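Local coordinates for putative uncharacterized protein (Aquifex aeolicus, PDB 3ME7), which probably binds copper and takes part in electron transfer, as a membrane-anchored member of the SCO1/2 family, this chain being its soluble thioredoxin-like part, at residues D15-E20 with R83-Y88; I113-M118 with I125-V130; D141-V146 with Y150-N155. One frame throughout, in Å; residues are numbered along the deposited sequence.

Contact 1 (D15-E20 with R83-Y88); sequences DSYGNE and RFQKEY
The ring of Tyr17 and the side-chain amide of Gln85 meet with their planes 65° apart, their side chains crossing at about a right angle. Gln85 NE2 donates a nearly straight hydrogen bond to Tyr17 OH at 2.9 Å, with OH close to the amide plane. The other end of the amide is met differently. Ser16 OG stands above the carbonyl plane and donates to Gln85 OE1 at 2.6 Å. One amide thus ties two successive residues of the turn. Gln85 reaches them because CG is anti to the backbone N (chi1 180°) and the chain runs out extended. Each amide end has a second partner: Lys82 NZ bonds to OE1, and NE2 bonds to Ile90 O. Replacing Gln85 by an alanine removes the amide, and Ser16 OG and Tyr17 OH would probably lose this shared partner, leaving a gap between turn and helix. The turn itself is type I, from Asp15 to Gly18. Asp15 also forms an Asx turn. Asp15 OD1 takes Tyr17 N and Asn19 N from opposite faces of the carboxylate, each at 2.9 Å. Asp15 OD2 uses the syn lone pair for Asn19 ND2 at 3.1 Å. These bonds fix the loop that presents Ser16 and Tyr17. The loop joins strands 12-15 and 20-22 at one margin of the main sheet. Helix 78-87 packs against the loop, with Ser16 touching Ile81 and Lys82, and Gln85 also touches Val97 of strand 95-100.

Contact 2 (I113-M118 with I125-V130); sequences IDFRFM and IHPNVV
Ile125 pairs with Met118 as an antiparallel hydrogen-bonded pair. Met118 N donates to Ile125 O at 3.0 Å, and Ile125 N donates to Met118 O at 2.8 Å. Ile125 O also receives a CA-H...O contact from Phe117 CA, at 3.3 Å. At His126 strand pairing gives way to side-chain packing. His126 CB lies 3.9 Å from Phe115 CZ, and the two side chains run side by side. The imidazole turns back on its own chain: His126 ND1 donates to Pro127 O at 2.8 Å, from above the carbonyl plane. This bond helps fix the ring's rotation. Pro127 puts CD over one face of the Phe115 ring, toward its rim, a CH-pi contact 20° off the ring normal. Val129 follows at the ring's edge, with Val129 CG1 3.7 Å from Phe115 CD2. With chi1 at -174°, Phe115 CG points opposite the backbone N, which carries the ring across to Pro127 and Val129. Phe72 meets the rings of Phe115, Phe117 and His126. The side chain of His126 approaches those of Cys40 and Cys44, nearest atoms about 4 Å apart. These cysteines, seen joined as a disulfide, would form the predicted copper site with His126, as in SCO proteins.

Contact 3 (D141-V146 with Y150-N155); sequences DYIYGV and YLEFVN
Ile143 meets the helix with two branches. The Ile143 CD1 methyl sits over the centre of the Phe153 ring, 3.6 Å from the centroid and only 1° off the ring normal. This is a CH-pi contact square on the face. The Ile143 CG2 methyl lies against the carboxylate of Glu152, 3.6 Å from Glu152 CD. With chi1 at -61°, CG1 lies opposite the carbonyl carbon and carries CD1 to the Phe153 ring, leaving CG2 to face Glu152. Glu152 OE1 bonds to the backbone N of Asn149, just before the helix. Glu152 OE2 accepts from a water at 2.8 Å, and that water also donates to Tyr144 O at 2.8 Å. The carboxylate is therefore held at both oxygens and links the start of the helix, through this water, to the strand. Farther along, Asp141 OD2 and Glu152 O stay 4.4 Å apart, with another water between them. No direct hydrogen bond joins the two segments. In the next shell, Phe153 packs on Val130 of the adjacent strand and on Leu58 of helix 55-58, and its ring meets that of Tyr148 edge-to-face. Ala156, one turn after Glu152, also touches Ile143. The strand keeps its place through backbone bonds from Ile143 to Val130 and from Asp141 to Val132. Strand 141-144 and helix 150-155 run almost antiparallel, at 164°, and the axes of these segments approach to 9.4 Å. A beta hairpin followed by a helix packed back on its last strand is the closing beta-beta-alpha unit of the thioredoxin fold.

Along the chain the contacts come in the order 1, 2, 3. All three adjoin the main mixed sheet. Contact 1 ties a helix to a turn near edge strand 20-22, and contact 3 packs the last helix on the other edge strand, 139-144. Their centres are about 25 Å apart, on opposite sides of the centre of the chain. Contact 2 lies about 21 Å from contact 1 and about 16 Å from contact 3, centre to centre. Contacts 2 and 3 touch: strands 129-133 and 139-144 are neighbours, and Asn128 O lies 2.9 Å from Gly145 N, a probable hydrogen bond. Contact 2 alone holds a residue of the predicted copper site; the others lie away from it.

Contact 1 (D15-E20 with R83-Y88)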
# COMPACT_ATOMS: atom_id res chain seq x y z
N ASP A 15 12.83 -1.95 -1.76
CA ASP A 15 12.58 -0.56 -1.39
C ASP A 15 13.45 0.42 -2.18
O ASP A 15 14.30 0.01 -2.96
CB ASP A 15 12.62 -0.33 0.13
CG ASP A 15 14.01 -0.32 0.69
OD1 ASP A 15 14.98 -0.21 -0.08
OD2 ASP A 15 14.11 -0.39 1.94
N SER A 16 13.22 1.71 -1.97
CA SER A 16 13.87 2.74 -2.78
C SER A 16 15.36 2.88 -2.48
O SER A 16 16.07 3.59 -3.20
CB SER A 16 13.17 4.09 -2.59
OG SER A 16 13.12 4.43 -1.21
N TYR A 17 15.82 2.21 -1.44
CA TYR A 17 17.26 2.13 -1.14
C TYR A 17 17.93 0.90 -1.72
O TYR A 17 19.14 0.71 -1.58
CB TYR A 17 17.51 2.19 0.37
CG TYR A 17 16.99 3.44 1.01
CD1 TYR A 17 17.78 4.59 1.08
CD2 TYR A 17 15.69 3.50 1.53
CE1 TYR A 17 17.29 5.76 1.66
CE2 TYR A 17 15.20 4.66 2.10
CZ TYR A 17 16.00 5.79 2.16
OH TYR A 17 15.51 6.94 2.73
N GLY A 18 17.13 0.05 -2.36
CA GLY A 18 17.62 -1.20 -2.93
C GLY A 18 17.59 -2.37 -1.96
O GLY A 18 18.09 -3.45 -2.27
N ASN A 19 17.01 -2.16 -0.78
CA ASN A 19 16.85 -3.26 0.19
C ASN A 19 15.78 -4.24 -0.24
O ASN A 19 14.62 -3.86 -0.40
CB ASN A 19 16.50 -2.74 1.58
CG ASN A 19 17.53 -1.80 2.14
OD1 ASN A 19 18.73 -2.12 2.18
ND2 ASN A 19 17.09 -0.62 2.57
N GLU A 20 16.16 -5.49 -0.39
CA GLU A 20 15.23 -6.53 -0.79
C GLU A 20 14.64 -7.23 0.43
O GLU A 20 15.36 -7.54 1.38
CB GLU A 20 15.97 -7.55 -1.64
CG GLU A 20 15.23 -8.02 -2.80
CD GLU A 20 16.12 -8.75 -3.76
OE1 GLU A 20 16.83 -8.11 -4.56
OE2 GLU A 20 16.11 -9.97 -3.68
N ARG A 83 13.13 8.53 -6.72
CA ARG A 83 12.61 9.85 -7.12
C ARG A 83 11.22 10.13 -6.49
O ARG A 83 10.98 11.20 -5.93
CB ARG A 83 12.55 9.94 -8.65
CG ARG A 83 12.34 11.37 -9.22
CD ARG A 83 12.09 11.34 -10.74
NE ARG A 83 10.85 10.63 -11.05
CZ ARG A 83 10.76 9.52 -11.77
NH1 ARG A 83 11.83 8.97 -12.32
NH2 ARG A 83 9.57 8.94 -11.94
N PHE A 84 10.34 9.12 -6.54
CA PHE A 84 9.01 9.24 -5.94
C PHE A 84 9.09 9.49 -4.42
O PHE A 84 8.41 10.37 -3.91
CB PHE A 84 8.17 7.99 -6.25
CG PHE A 84 6.72 8.10 -5.86
CD1 PHE A 84 6.31 7.77 -4.56
CD2 PHE A 84 5.77 8.51 -6.79
CE1 PHE A 84 4.96 7.89 -4.19
CE2 PHE A 84 4.42 8.60 -6.42
CZ PHE A 84 4.03 8.29 -5.13
N GLN A 85 9.95 8.74 -3.74
CA GLN A 85 10.11 8.87 -2.28
C GLN A 85 10.51 10.28 -1.89
O GLN A 85 9.92 10.88 -0.98
CB GLN A 85 11.15 7.88 -1.77
CG GLN A 85 11.37 7.97 -0.25
CD GLN A 85 12.75 7.54 0.18
OE1 GLN A 85 13.49 6.95 -0.59
NE2 GLN A 85 13.11 7.86 1.43
N LYS A 86 11.50 10.81 -2.60
CA LYS A 86 12.01 12.15 -2.32
C LYS A 86 10.97 13.20 -2.65
O LYS A 86 10.82 14.18 -1.92
CB LYS A 86 13.29 12.40 -3.11
CG LYS A 86 14.52 11.71 -2.55
CD LYS A 86 15.80 12.29 -3.14
CE LYS A 86 17.04 11.72 -2.48
NZ LYS A 86 18.20 12.64 -2.66
N GLU A 87 10.24 12.97 -3.75
CA GLU A 87 9.20 13.90 -4.20
C GLU A 87 8.19 14.20 -3.10
O GLU A 87 7.80 15.36 -2.89
CB GLU A 87 8.48 13.34 -5.43
CG GLU A 87 7.41 14.25 -5.99
CD GLU A 87 6.93 13.81 -7.34
OE1 GLU A 87 7.73 13.17 -8.09
OE2 GLU A 87 5.77 14.10 -7.67
N TYR A 88 7.77 13.15 -2.39
CA TYR A 88 6.70 13.30 -1.41
C TYR A 88 7.22 13.37 0.02
O TYR A 88 6.42 13.40 0.96
CB TYR A 88 5.66 12.19 -1.60
CG TYR A 88 4.88 12.31 -2.90
CD1 TYR A 88 3.76 13.15 -2.99
CD2 TYR A 88 5.27 11.61 -4.03
CE1 TYR A 88 3.06 13.28 -4.18
CE2 TYR A 88 4.57 11.74 -5.23
CZ TYR A 88 3.47 12.57 -5.29
OH TYR A 88 2.78 12.67 -6.47

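Contact 2 (I113-M118 with I125-V130)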
# COMPACT_ATOMS: atom_id res chain seq x y z
N ILE A 113 -5.18 -8.40 -4.35
CA ILE A 113 -5.99 -7.24 -3.98
C ILE A 113 -7.02 -6.85 -5.04
O ILE A 113 -7.58 -5.74 -5.00
CB ILE A 113 -5.11 -6.01 -3.54
CG1 ILE A 113 -4.21 -5.53 -4.70
CG2 ILE A 113 -4.29 -6.34 -2.28
CD1 ILE A 113 -3.61 -4.12 -4.46
N ASP A 114 -7.23 -7.74 -6.01
CA ASP A 114 -8.23 -7.55 -7.09
C ASP A 114 -8.03 -6.24 -7.84
O ASP A 114 -9.00 -5.55 -8.18
CB ASP A 114 -9.66 -7.61 -6.55
CG ASP A 114 -10.01 -8.97 -5.96
OD1 ASP A 114 -9.44 -9.99 -6.40
OD2 ASP A 114 -10.87 -8.99 -5.06
N PHE A 115 -6.78 -5.93 -8.10
CA PHE A 115 -6.41 -4.67 -8.74
C PHE A 115 -6.06 -4.96 -10.20
O PHE A 115 -5.24 -5.84 -10.47
CB PHE A 115 -5.22 -4.09 -7.98
CG PHE A 115 -4.80 -2.72 -8.44
CD1 PHE A 115 -4.01 -2.54 -9.57
CD2 PHE A 115 -5.19 -1.59 -7.72
CE1 PHE A 115 -3.61 -1.25 -9.97
CE2 PHE A 115 -4.82 -0.30 -8.12
CZ PHE A 115 -4.01 -0.14 -9.22
N ARG A 116 -6.67 -4.23 -11.14
CA ARG A 116 -6.28 -4.36 -12.54
C ARG A 116 -6.17 -2.99 -13.18
O ARG A 116 -6.95 -2.06 -12.88
CB ARG A 116 -7.16 -5.32 -13.34
CG ARG A 116 -8.56 -4.83 -13.68
CD ARG A 116 -9.38 -5.91 -14.39
NE ARG A 116 -9.74 -7.00 -13.47
CZ ARG A 116 -10.70 -6.93 -12.54
NH1 ARG A 116 -10.92 -7.97 -11.74
NH2 ARG A 116 -11.41 -5.82 -12.38
N PHE A 117 -5.18 -2.87 -14.06
CA PHE A 117 -4.97 -1.62 -14.78
C PHE A 117 -4.96 -1.88 -16.27
O PHE A 117 -4.85 -3.04 -16.70
CB PHE A 117 -3.71 -0.90 -14.28
CG PHE A 117 -2.41 -1.64 -14.50
CD1 PHE A 117 -1.95 -2.56 -13.58
CD2 PHE A 117 -1.62 -1.37 -15.61
CE1 PHE A 117 -0.73 -3.22 -13.77
CE2 PHE A 117 -0.40 -2.02 -15.81
CZ PHE A 117 0.04 -2.95 -14.89
N MET A 118 -5.08 -0.82 -17.05
CA MET A 118 -5.14 -0.91 -18.51
C MET A 118 -4.52 0.34 -19.12
O MET A 118 -4.48 1.38 -18.47
CB MET A 118 -6.61 -1.06 -18.96
CG MET A 118 -7.61 -0.20 -18.20
SD MET A 118 -9.18 -1.04 -17.92
CE MET A 118 -9.38 -1.89 -19.48
N ILE A 125 -5.22 3.55 -16.83
CA ILE A 125 -6.52 3.67 -16.16
C ILE A 125 -6.49 2.60 -15.06
O ILE A 125 -6.13 1.46 -15.33
CB ILE A 125 -7.67 3.41 -17.15
CG1 ILE A 125 -7.83 4.61 -18.09
CG2 ILE A 125 -9.00 3.14 -16.43
CD1 ILE A 125 -8.72 4.33 -19.28
N HIS A 126 -6.85 2.99 -13.84
CA HIS A 126 -6.71 2.11 -12.68
C HIS A 126 -7.62 2.59 -11.55
O HIS A 126 -8.04 3.75 -11.55
CB HIS A 126 -5.23 2.10 -12.20
CG HIS A 126 -4.75 3.44 -11.74
ND1 HIS A 126 -4.85 3.83 -10.42
CD2 HIS A 126 -4.21 4.48 -12.40
CE1 HIS A 126 -4.39 5.06 -10.30
NE2 HIS A 126 -4.00 5.48 -11.49
N PRO A 127 -7.97 1.69 -10.62
CA PRO A 127 -8.67 2.14 -9.41
C PRO A 127 -7.81 2.94 -8.45
O PRO A 127 -6.57 2.82 -8.43
CB PRO A 127 -9.12 0.83 -8.74
CG PRO A 127 -8.26 -0.23 -9.30
CD PRO A 127 -7.73 0.23 -10.63
N ASN A 128 -8.49 3.75 -7.66
CA ASN A 128 -7.87 4.48 -6.55
C ASN A 128 -8.17 3.73 -5.28
O ASN A 128 -9.30 3.75 -4.80
CB ASN A 128 -8.43 5.91 -6.48
CG ASN A 128 -8.22 6.68 -7.77
OD1 ASN A 128 -7.14 6.64 -8.37
ND2 ASN A 128 -9.25 7.36 -8.23
N VAL A 129 -7.17 3.06 -4.72
CA VAL A 129 -7.42 2.20 -3.59
C VAL A 129 -6.26 2.18 -2.61
O VAL A 129 -5.10 2.27 -3.01
CB VAL A 129 -7.77 0.75 -4.03
CG1 VAL A 129 -6.57 0.08 -4.71
CG2 VAL A 129 -8.27 -0.07 -2.83
N VAL A 130 -6.58 2.09 -1.31
CA VAL A 130 -5.61 1.79 -0.29
C VAL A 130 -6.11 0.52 0.39
O VAL A 130 -7.31 0.37 0.62
CB VAL A 130 -5.48 2.97 0.71
CG1 VAL A 130 -4.69 2.59 1.96
CG2 VAL A 130 -4.81 4.14 0.02

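Contact 3 (D141-V146 with Y150-N155)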
# COMPACT_ATOMS: atom_id res chain seq x y z
N ASP A 141 -9.47 -4.49 5.01
CA ASP A 141 -10.31 -3.38 4.55
C ASP A 141 -9.75 -2.79 3.26
O ASP A 141 -8.55 -2.86 3.01
CB ASP A 141 -10.38 -2.28 5.62
CG ASP A 141 -11.70 -1.53 5.63
OD1 ASP A 141 -12.54 -1.74 4.71
OD2 ASP A 141 -11.92 -0.73 6.56
N TYR A 142 -10.65 -2.25 2.44
CA TYR A 142 -10.29 -1.46 1.27
C TYR A 142 -10.86 -0.07 1.46
O TYR A 142 -12.03 0.08 1.87
CB TYR A 142 -10.93 -2.05 0.01
CG TYR A 142 -10.32 -3.32 -0.49
CD1 TYR A 142 -9.13 -3.31 -1.22
CD2 TYR A 142 -10.93 -4.55 -0.26
CE1 TYR A 142 -8.56 -4.47 -1.70
CE2 TYR A 142 -10.37 -5.73 -0.75
CZ TYR A 142 -9.18 -5.68 -1.48
OH TYR A 142 -8.62 -6.82 -1.94
N ILE A 143 -10.05 0.94 1.15
CA ILE A 143 -10.45 2.34 1.25
C ILE A 143 -10.24 2.93 -0.13
O ILE A 143 -9.11 3.05 -0.59
CB ILE A 143 -9.65 3.12 2.32
CG1 ILE A 143 -9.87 2.49 3.71
CG2 ILE A 143 -10.01 4.62 2.31
CD1 ILE A 143 -8.89 2.97 4.76
N TYR A 144 -11.34 3.28 -0.79
CA TYR A 144 -11.27 3.76 -2.17
C TYR A 144 -11.33 5.27 -2.27
O TYR A 144 -11.79 5.94 -1.36
CB TYR A 144 -12.41 3.17 -3.00
CG TYR A 144 -12.27 1.68 -3.18
CD1 TYR A 144 -11.39 1.16 -4.12
CD2 TYR A 144 -13.00 0.79 -2.40
CE1 TYR A 144 -11.25 -0.22 -4.29
CE2 TYR A 144 -12.84 -0.60 -2.55
CZ TYR A 144 -11.97 -1.08 -3.50
OH TYR A 144 -11.79 -2.45 -3.67
N GLY A 145 -10.84 5.76 -3.40
CA GLY A 145 -10.91 7.17 -3.74
C GLY A 145 -9.64 7.92 -3.41
O GLY A 145 -8.58 7.31 -3.18
N VAL A 146 -9.75 9.24 -3.41
CA VAL A 146 -8.59 10.10 -3.24
C VAL A 146 -8.82 11.17 -2.17
O VAL A 146 -7.95 12.00 -1.94
CB VAL A 146 -8.17 10.79 -4.57
CG1 VAL A 146 -7.98 9.77 -5.69
CG2 VAL A 146 -9.20 11.83 -5.00
N TYR A 150 -10.57 10.55 8.23
CA TYR A 150 -9.92 9.96 9.38
C TYR A 150 -10.65 8.72 9.89
O TYR A 150 -10.02 7.68 10.14
CB TYR A 150 -9.84 11.03 10.47
CG TYR A 150 -9.40 10.53 11.83
CD1 TYR A 150 -8.06 10.18 12.08
CD2 TYR A 150 -10.32 10.41 12.87
CE1 TYR A 150 -7.66 9.73 13.33
CE2 TYR A 150 -9.94 9.97 14.12
CZ TYR A 150 -8.61 9.62 14.35
OH TYR A 150 -8.22 9.18 15.59
N LEU A 151 -11.97 8.81 10.03
CA LEU A 151 -12.73 7.72 10.63
C LEU A 151 -12.54 6.41 9.86
O LEU A 151 -12.34 5.36 10.47
CB LEU A 151 -14.21 8.05 10.79
CG LEU A 151 -14.98 7.04 11.64
CD1 LEU A 151 -14.35 6.91 13.02
CD2 LEU A 151 -16.45 7.43 11.77
N GLU A 152 -12.59 6.50 8.53
CA GLU A 152 -12.45 5.27 7.72
C GLU A 152 -11.11 4.56 7.95
O GLU A 152 -11.05 3.33 7.94
CB GLU A 152 -12.75 5.49 6.23
CG GLU A 152 -11.81 6.42 5.47
CD GLU A 152 -12.30 6.73 4.05
OE1 GLU A 152 -11.82 7.74 3.49
OE2 GLU A 152 -13.13 5.96 3.52
N PHE A 153 -10.04 5.34 8.17
CA PHE A 153 -8.72 4.76 8.47
C PHE A 153 -8.64 4.18 9.87
O PHE A 153 -8.10 3.09 10.05
CB PHE A 153 -7.59 5.78 8.22
CG PHE A 153 -7.17 5.83 6.80
CD1 PHE A 153 -7.90 6.56 5.86
CD2 PHE A 153 -6.07 5.10 6.38
CE1 PHE A 153 -7.50 6.57 4.52
CE2 PHE A 153 -5.67 5.10 5.03
CZ PHE A 153 -6.39 5.84 4.12
N VAL A 154 -9.17 4.91 10.86
CA VAL A 154 -9.28 4.37 12.22
C VAL A 154 -10.01 3.02 12.22
O VAL A 154 -9.51 2.05 12.77
CB VAL A 154 -9.95 5.36 13.18
CG1 VAL A 154 -10.32 4.69 14.49
CG2 VAL A 154 -9.02 6.54 13.43
N ASN A 155 -11.15 2.97 11.55
CA ASN A 155 -11.94 1.73 11.48
C ASN A 155 -11.16 0.60 10.80
O ASN A 155 -11.18 -0.55 11.25
CB ASN A 155 -13.27 2.00 10.78
CG ASN A 155 -14.19 2.93 11.60
OD1 ASN A 155 -13.92 3.22 12.76
ND2 ASN A 155 -15.27 3.40 10.98
O HOH W 1 -12.83 1.63 6.83
O HOH W 2 -13.50 5.53 0.81